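Local coordinates for T CELL surface glycoprotein CD4 (Rattus norvegicus, PDB 1CID) that forms the third and fourth immunoglobulin-like domains of CD4, the T-cell co-receptor that probably recognises class II MHC through its NH2-terminal domains, at residues 11-16 / 74-79; 105-110 / 117-122. All coordinates share one frame; numbering follows the deposited sequence.

Interaction 1: 11-16 / 74-79; sequences ESAEFS and LQIPQV
Glu11 receives the amide of Val79 on its carbonyl oxygen, Val79 N to Glu11 O being 2.9 Å, and this bond closes the end of the pairing, before strand 13-16 begins and after strand 74-76 has ended. The Glu11 side chain turns elsewhere: its OE1 accepts the amide of Ser8. Ser12 adds a side-chain bond, its OG reaching Pro77 O at 2.9 Å. With OG anti to the carbonyl carbon (chi1 -76°), the hydroxyl meets that oxygen from above the carbonyl plane.

From Ala13 onward the strands run antiparallel, their axes at 165°. Ala13 and Ile76 form a hydrogen-bonded pair: Ala13 N lies 3.0 Å from Ile76 O, nearly in line with the carbonyl, while the return bond from Ile76 N is weak. Glu14 and Gln75 make the next, non-hydrogen-bonded pair. Their side chains lie alongside each other, pointing the same way, with Glu14 OE1 3.1 Å from Gln75 NE2 and the carboxylate and amide planes turned 48° apart. Without that amide, as with an alanine at Gln75, the Glu14 carboxylate would probably lose its neighbour and be freer to turn.

Phe15 N then bonds to Leu74 O at 2.9 Å, with a weak partner bond from Leu74 N. The Phe15 ring is directed to the same face as Ala13, Leu74 and Ile76; there Leu74 CD1 comes against CD1 and CG, and Ile76 CG2 meets the ring edge in plane, 3.9 Å from CE1.

This is the pairing of strands B and E in an immunoglobulin-like sandwich. Strand 65-66 continues the sheet beyond Gln75, and the apolar face of Ala13, Phe15 and Ile76 packs on Val102 and Leu104 of strand 97-110.

Interaction 2: 105-110 / 117-122; sequences VVMKVT and LTCEVM
Lys108 and Glu120 form the central hydrogen-bonded pair of two antiparallel strands whose axes lie 4.6 Å apart. Lys108 N donates to Glu120 O at 2.6 Å, almost straight onto the carbonyl, whereas Glu120 N approaches Lys108 O from above the carbonyl plane at 3.0 Å. At the next hydrogen-bonded pair in each direction, Val106 N reaches Met122 O at 3.2 Å and Thr110 N reaches Thr118 O at 3.1 Å.

Between these pairs, CA-H...O contacts fill in. Met107 CA lies 3.3 Å from Glu120 O, and Val109 CA makes the same kind of approach to Thr118 O.

The strands form the first hairpin of an immunoglobulin domain, A followed by B, and Cys119 on the second strand is half of the intersheet disulfide with Cys161 of strand 158-165.

Apolar contacts gather on the disulfide's face. Met107 runs inward, extended through its first two torsions (chi1 -173°), which brings SD to 4.1 Å from Cys119 SG. Its CB also passes Val121 CG2, which in turn meets Val105 CG2 at 3.9 Å. At the far end Val109 CG1 touches Leu117 CD1, the two side chains crossing obliquely. Leu131 and Leu163 cover Met107, and Ile175 lies against both Val109 and Leu117.

The other face is mixed, with Lys108, Glu120 and the two threonines beside Val106 and Met122. Thr110 and Thr118 stand near each other there, and the Lys108 chain leads away from Glu120 toward Glu9, with which its NZ forms a long, weak ion pair.

In the fold
Both contacts are antiparallel strand pairs of successive immunoglobulin-like domains, and each is partly buried: about half its touching residues are buried, one face turned to the domain interior and the other more exposed. Interaction 1 joins strands distant in sequence; interaction 2 is a local hairpin. Strand 97-110 connects them: its earlier part packs under interaction 1, and its end runs on into the next domain as a strand of interaction 2. The centres lie about 18 Å apart, yet Val79 CG1 and Val106 CG2 touch at 3.5 Å. The inner face of interaction 1 is filled by an aromatic ring and aliphatic branches, whereas interaction 2 sets the Met107 sulfur and valine and leucine branches beside the disulfide cysteine.

Interaction 1: 11-16 / 74-79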
ATOM      1  N   GLU A  11       5.358   6.061   5.005  1.00 23.88           N
ATOM      2  CA  GLU A  11       5.647   4.810   5.782  1.00 26.18           C
ATOM      3  C   GLU A  11       6.140   3.688   4.913  1.00 26.27           C
ATOM      4  O   GLU A  11       6.109   3.759   3.690  1.00 29.03           O
ATOM      5  CB  GLU A  11       4.275   4.661   6.421  1.00 30.21           C
ATOM      6  CG  GLU A  11       3.978   4.708   7.887  1.00 36.42           C
ATOM      7  CD  GLU A  11       2.694   4.022   8.335  1.00 41.54           C
ATOM      8  OE1 GLU A  11       1.714   4.737   7.956  1.00 44.43           O
ATOM      9  OE2 GLU A  11       2.415   2.988   8.988  1.00 44.12           O
ATOM     10  N   SER A  12       6.549   2.520   5.284  1.00 26.29           N
ATOM     11  CA  SER A  12       7.004   1.346   4.606  1.00 27.29           C
ATOM     12  C   SER A  12       5.894   0.367   4.395  1.00 27.74           C
ATOM     13  O   SER A  12       5.268   0.113   5.410  1.00 29.26           O
ATOM     14  CB  SER A  12       8.036   0.606   5.504  1.00 30.23           C
ATOM     15  OG  SER A  12       9.205   1.452   5.311  1.00 36.26           O
ATOM     16  N   ALA A  13       5.574  -0.269   3.314  1.00 27.96           N
ATOM     17  CA  ALA A  13       4.582  -1.305   3.119  1.00 27.52           C
ATOM     18  C   ALA A  13       5.419  -2.570   3.131  1.00 28.44           C
ATOM     19  O   ALA A  13       6.430  -2.572   2.442  1.00 29.04           O
ATOM     20  CB  ALA A  13       3.943  -1.208   1.759  1.00 23.56           C
ATOM     21  N   GLU A  14       5.108  -3.587   3.848  1.00 32.38           N
ATOM     22  CA  GLU A  14       5.944  -4.802   3.716  1.00 36.68           C
ATOM     23  C   GLU A  14       4.990  -5.973   3.490  1.00 35.90           C
ATOM     24  O   GLU A  14       4.179  -6.207   4.432  1.00 36.94           O
ATOM     25  CB  GLU A  14       6.753  -5.360   4.871  1.00 42.70           C
ATOM     26  CG  GLU A  14       7.284  -4.191   5.744  1.00 56.87           C
ATOM     27  CD  GLU A  14       8.488  -4.773   6.491  1.00 64.17           C
ATOM     28  OE1 GLU A  14       9.509  -5.005   5.815  1.00 67.70           O
ATOM     29  OE2 GLU A  14       8.140  -4.924   7.699  1.00 69.29           O
ATOM     30  N   PHE A  15       5.120  -6.647   2.373  1.00 34.88           N
ATOM     31  CA  PHE A  15       4.237  -7.828   2.117  1.00 34.39           C
ATOM     32  C   PHE A  15       4.951  -9.082   2.585  1.00 35.49           C
ATOM     33  O   PHE A  15       6.181  -8.976   2.601  1.00 37.27           O
ATOM     34  CB  PHE A  15       3.814  -7.799   0.666  1.00 30.10           C
ATOM     35  CG  PHE A  15       3.162  -6.560   0.148  1.00 24.98           C
ATOM     36  CD1 PHE A  15       3.894  -5.505  -0.331  1.00 23.21           C
ATOM     37  CD2 PHE A  15       1.776  -6.437   0.174  1.00 24.79           C
ATOM     38  CE1 PHE A  15       3.342  -4.331  -0.821  1.00 21.19           C
ATOM     39  CE2 PHE A  15       1.119  -5.301  -0.296  1.00 22.47           C
ATOM     40  CZ  PHE A  15       1.955  -4.252  -0.797  1.00 23.02           C
ATOM     41  N   SER A  16       4.364 -10.163   3.018  1.00 38.58           N
ATOM     42  CA  SER A  16       5.196 -11.343   3.436  1.00 41.86           C
ATOM     43  C   SER A  16       4.584 -12.514   2.703  1.00 45.27           C
ATOM     44  O   SER A  16       3.318 -12.598   2.724  1.00 47.83           O
ATOM     45  CB  SER A  16       5.313 -11.381   4.923  1.00 41.85           C
ATOM     46  OG  SER A  16       6.168 -12.401   5.374  1.00 46.40           O
ATOM     47  N   LEU A  74       8.738  -8.624   0.540  1.00 34.54           N
ATOM     48  CA  LEU A  74       9.033  -7.586  -0.451  1.00 34.98           C
ATOM     49  C   LEU A  74       8.656  -6.349   0.333  1.00 34.28           C
ATOM     50  O   LEU A  74       7.678  -6.315   1.058  1.00 34.99           O
ATOM     51  CB  LEU A  74       8.282  -7.957  -1.680  1.00 37.59           C
ATOM     52  CG  LEU A  74       7.705  -6.979  -2.676  1.00 39.81           C
ATOM     53  CD1 LEU A  74       6.356  -6.523  -2.111  1.00 41.76           C
ATOM     54  CD2 LEU A  74       8.678  -5.840  -2.985  1.00 40.44           C
ATOM     55  N   GLN A  75       9.409  -5.298   0.232  1.00 35.13           N
ATOM     56  CA  GLN A  75       9.029  -4.126   1.114  1.00 35.25           C
ATOM     57  C   GLN A  75       9.023  -2.913   0.276  1.00 33.28           C
ATOM     58  O   GLN A  75      10.160  -2.826  -0.194  1.00 34.23           O
ATOM     59  CB  GLN A  75      10.079  -4.485   2.145  1.00 39.90           C
ATOM     60  CG  GLN A  75      11.151  -3.745   2.816  1.00 47.63           C
ATOM     61  CD  GLN A  75      10.604  -2.428   3.362  1.00 52.30           C
ATOM     62  OE1 GLN A  75      10.174  -1.568   2.581  1.00 55.79           O
ATOM     63  NE2 GLN A  75      10.577  -2.276   4.683  1.00 52.31           N
ATOM     64  N   ILE A  76       8.029  -2.123  -0.003  1.00 32.02           N
ATOM     65  CA  ILE A  76       8.191  -0.866  -0.821  1.00 31.22           C
ATOM     66  C   ILE A  76       8.553   0.093   0.294  1.00 34.75           C
ATOM     67  O   ILE A  76       7.827   0.045   1.290  1.00 38.31           O
ATOM     68  CB  ILE A  76       7.095  -0.607  -1.854  1.00 27.89           C
ATOM     69  CG1 ILE A  76       6.515   0.806  -1.689  1.00 28.28           C
ATOM     70  CG2 ILE A  76       5.920  -1.626  -2.021  1.00 25.82           C
ATOM     71  CD1 ILE A  76       5.579   1.169  -2.903  1.00 31.15           C
ATOM     72  N   PRO A  77       9.632   0.873   0.295  1.00 36.31           N
ATOM     73  CA  PRO A  77      10.059   1.586   1.506  1.00 36.42           C
ATOM     74  C   PRO A  77       9.777   2.974   2.029  1.00 37.01           C
ATOM     75  O   PRO A  77      10.140   3.292   3.233  1.00 38.50           O
ATOM     76  CB  PRO A  77      11.610   1.282   1.377  1.00 34.81           C
ATOM     77  CG  PRO A  77      11.904   1.341  -0.080  1.00 35.86           C
ATOM     78  CD  PRO A  77      10.608   0.986  -0.823  1.00 37.09           C
ATOM     79  N   GLN A  78       9.145   3.809   1.226  1.00 33.90           N
ATOM     80  CA  GLN A  78       8.893   5.189   1.783  1.00 32.63           C
ATOM     81  C   GLN A  78       7.837   5.528   0.759  1.00 31.24           C
ATOM     82  O   GLN A  78       8.147   6.123  -0.225  1.00 33.49           O
ATOM     83  CB  GLN A  78      10.120   5.936   2.017  1.00 38.76           C
ATOM     84  CG  GLN A  78      10.604   7.299   1.927  1.00 51.17           C
ATOM     85  CD  GLN A  78      10.687   8.325   0.824  1.00 59.49           C
ATOM     86  OE1 GLN A  78      11.173   8.262  -0.356  1.00 61.97           O
ATOM     87  NE2 GLN A  78      10.198   9.585   1.164  1.00 62.91           N
ATOM     88  N   VAL A  79       6.677   4.956   1.112  1.00 28.28           N
ATOM     89  CA  VAL A  79       5.423   5.054   0.382  1.00 24.11           C
ATOM     90  C   VAL A  79       4.996   6.427  -0.047  1.00 23.43           C
ATOM     91  O   VAL A  79       5.398   7.450   0.511  1.00 21.59           O
ATOM     92  CB  VAL A  79       4.420   4.271   1.194  1.00 23.68           C
ATOM     93  CG1 VAL A  79       2.972   4.605   1.482  1.00 24.23           C
ATOM     94  CG2 VAL A  79       4.469   3.125   0.197  1.00 24.08           C
TER

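Interaction 2: 105-110 / 117-122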
ATOM      1  N   VAL A 105      -2.767   0.617  -0.787  1.00 22.87           N
ATOM      2  CA  VAL A 105      -3.609   1.853  -0.787  1.00 22.42           C
ATOM      3  C   VAL A 105      -2.904   2.813   0.229  1.00 22.11           C
ATOM      4  O   VAL A 105      -2.632   2.244   1.284  1.00 21.34           O
ATOM      5  CB  VAL A 105      -5.103   1.837  -0.627  1.00 22.07           C
ATOM      6  CG1 VAL A 105      -5.753   0.445  -0.688  1.00 20.93           C
ATOM      7  CG2 VAL A 105      -5.696   2.517   0.591  1.00 21.16           C
ATOM      8  N   VAL A 106      -2.672   4.065  -0.151  1.00 21.82           N
ATOM      9  CA  VAL A 106      -2.050   5.212   0.460  1.00 20.91           C
ATOM     10  C   VAL A 106      -2.944   6.442   0.760  1.00 21.15           C
ATOM     11  O   VAL A 106      -3.626   7.002  -0.069  1.00 21.48           O
ATOM     12  CB  VAL A 106      -0.868   5.789  -0.342  1.00 18.45           C
ATOM     13  CG1 VAL A 106      -0.143   6.914   0.375  1.00 18.65           C
ATOM     14  CG2 VAL A 106       0.112   4.685  -0.550  1.00 17.61           C
ATOM     15  N   MET A 107      -2.810   6.920   1.991  1.00 22.58           N
ATOM     16  CA  MET A 107      -3.524   8.055   2.567  1.00 23.19           C
ATOM     17  C   MET A 107      -2.586   9.238   2.801  1.00 23.96           C
ATOM     18  O   MET A 107      -1.474   8.984   3.301  1.00 24.39           O
ATOM     19  CB  MET A 107      -4.044   7.725   3.967  1.00 24.26           C
ATOM     20  CG  MET A 107      -4.937   8.753   4.593  1.00 22.98           C
ATOM     21  SD  MET A 107      -5.899   8.265   6.007  1.00 21.14           S
ATOM     22  CE  MET A 107      -7.268   7.281   5.556  1.00 19.64           C
ATOM     23  N   LYS A 108      -3.127  10.380   2.483  1.00 24.27           N
ATOM     24  CA  LYS A 108      -2.361  11.635   2.714  1.00 27.57           C
ATOM     25  C   LYS A 108      -3.232  12.747   3.357  1.00 27.23           C
ATOM     26  O   LYS A 108      -4.150  13.282   2.678  1.00 25.83           O
ATOM     27  CB  LYS A 108      -1.729  12.227   1.464  1.00 33.09           C
ATOM     28  CG  LYS A 108      -0.766  13.477   1.742  1.00 35.83           C
ATOM     29  CD  LYS A 108      -0.412  14.335   0.579  1.00 39.85           C
ATOM     30  CE  LYS A 108       0.415  15.569   0.750  1.00 44.37           C
ATOM     31  NZ  LYS A 108       1.795  15.521   1.381  1.00 48.82           N
ATOM     32  N   VAL A 109      -2.909  13.075   4.618  1.00 28.45           N
ATOM     33  CA  VAL A 109      -3.639  14.088   5.390  1.00 30.08           C
ATOM     34  C   VAL A 109      -2.775  15.369   5.400  1.00 32.01           C
ATOM     35  O   VAL A 109      -1.646  15.169   5.852  1.00 34.06           O
ATOM     36  CB  VAL A 109      -3.937  13.850   6.872  1.00 27.65           C
ATOM     37  CG1 VAL A 109      -4.928  14.822   7.552  1.00 28.31           C
ATOM     38  CG2 VAL A 109      -4.495  12.480   7.178  1.00 27.04           C
ATOM     39  N   THR A 110      -3.370  16.454   4.977  1.00 34.43           N
ATOM     40  CA  THR A 110      -2.788  17.761   4.979  1.00 37.41           C
ATOM     41  C   THR A 110      -3.797  18.870   5.324  1.00 39.05           C
ATOM     42  O   THR A 110      -4.993  18.819   5.176  1.00 37.53           O
ATOM     43  CB  THR A 110      -2.079  18.179   3.640  1.00 37.82           C
ATOM     44  OG1 THR A 110      -3.120  18.292   2.633  1.00 38.47           O
ATOM     45  CG2 THR A 110      -0.927  17.243   3.274  1.00 39.59           C
ATOM     46  N   LEU A 117      -8.178  21.455   5.476  1.00 41.43           N
ATOM     47  CA  LEU A 117      -7.784  20.207   6.120  1.00 37.93           C
ATOM     48  C   LEU A 117      -8.180  19.169   5.005  1.00 35.63           C
ATOM     49  O   LEU A 117      -9.368  19.319   4.719  1.00 35.73           O
ATOM     50  CB  LEU A 117      -8.417  19.623   7.377  1.00 34.93           C
ATOM     51  CG  LEU A 117      -7.823  18.328   7.905  1.00 35.21           C
ATOM     52  CD1 LEU A 117      -6.408  18.508   8.473  1.00 34.10           C
ATOM     53  CD2 LEU A 117      -8.648  17.804   9.067  1.00 34.02           C
ATOM     54  N   THR A 118      -7.261  18.360   4.512  1.00 32.74           N
ATOM     55  CA  THR A 118      -7.663  17.470   3.445  1.00 29.23           C
ATOM     56  C   THR A 118      -7.308  16.012   3.660  1.00 26.38           C
ATOM     57  O   THR A 118      -6.298  15.781   4.348  1.00 29.42           O
ATOM     58  CB  THR A 118      -7.142  17.981   2.068  1.00 31.83           C
ATOM     59  OG1 THR A 118      -7.038  19.414   2.153  1.00 35.97           O
ATOM     60  CG2 THR A 118      -8.220  17.580   1.037  1.00 34.80           C
ATOM     61  N   CYS A 119      -8.051  15.081   3.115  1.00 20.58           N
ATOM     62  CA  CYS A 119      -7.542  13.733   3.351  1.00 19.56           C
ATOM     63  C   CYS A 119      -7.764  13.077   2.023  1.00 23.47           C
ATOM     64  O   CYS A 119      -8.902  13.327   1.622  1.00 24.95           O
ATOM     65  CB  CYS A 119      -8.304  13.203   4.469  1.00 19.65           C
ATOM     66  SG  CYS A 119      -8.086  11.473   4.703  1.00 21.06           S
ATOM     67  N   GLU A 120      -6.736  12.479   1.408  1.00 25.40           N
ATOM     68  CA  GLU A 120      -6.977  11.803   0.147  1.00 26.25           C
ATOM     69  C   GLU A 120      -6.209  10.470   0.232  1.00 26.10           C
ATOM     70  O   GLU A 120      -5.181  10.383   0.899  1.00 24.93           O
ATOM     71  CB  GLU A 120      -6.516  12.250  -1.171  1.00 27.71           C
ATOM     72  CG  GLU A 120      -5.211  12.981  -1.083  1.00 33.69           C
ATOM     73  CD  GLU A 120      -4.989  13.722  -2.420  1.00 37.85           C
ATOM     74  OE1 GLU A 120      -5.281  13.017  -3.425  1.00 36.22           O
ATOM     75  OE2 GLU A 120      -4.555  14.924  -2.164  1.00 39.46           O
ATOM     76  N   VAL A 121      -6.869   9.568  -0.469  1.00 26.06           N
ATOM     77  CA  VAL A 121      -6.362   8.170  -0.549  1.00 27.75           C
ATOM     78  C   VAL A 121      -6.177   7.732  -2.003  1.00 29.03           C
ATOM     79  O   VAL A 121      -6.878   8.234  -2.933  1.00 32.52           O
ATOM     80  CB  VAL A 121      -7.398   7.393   0.279  1.00 24.20           C
ATOM     81  CG1 VAL A 121      -8.549   6.762  -0.463  1.00 24.37           C
ATOM     82  CG2 VAL A 121      -6.842   6.212   1.037  1.00 27.95           C
ATOM     83  N   MET A 122      -5.291   6.821  -2.320  1.00 28.72           N
ATOM     84  CA  MET A 122      -5.153   6.409  -3.728  1.00 28.52           C
ATOM     85  C   MET A 122      -4.844   4.934  -3.835  1.00 27.95           C
ATOM     86  O   MET A 122      -4.095   4.450  -2.977  1.00 27.72           O
ATOM     87  CB  MET A 122      -4.034   7.112  -4.420  1.00 32.43           C
ATOM     88  CG  MET A 122      -4.604   7.497  -5.783  1.00 37.35           C
ATOM     89  SD  MET A 122      -3.574   9.024  -6.041  1.00 43.98           S
ATOM     90  CE  MET A 122      -4.984  10.121  -5.610  1.00 43.78           C
TER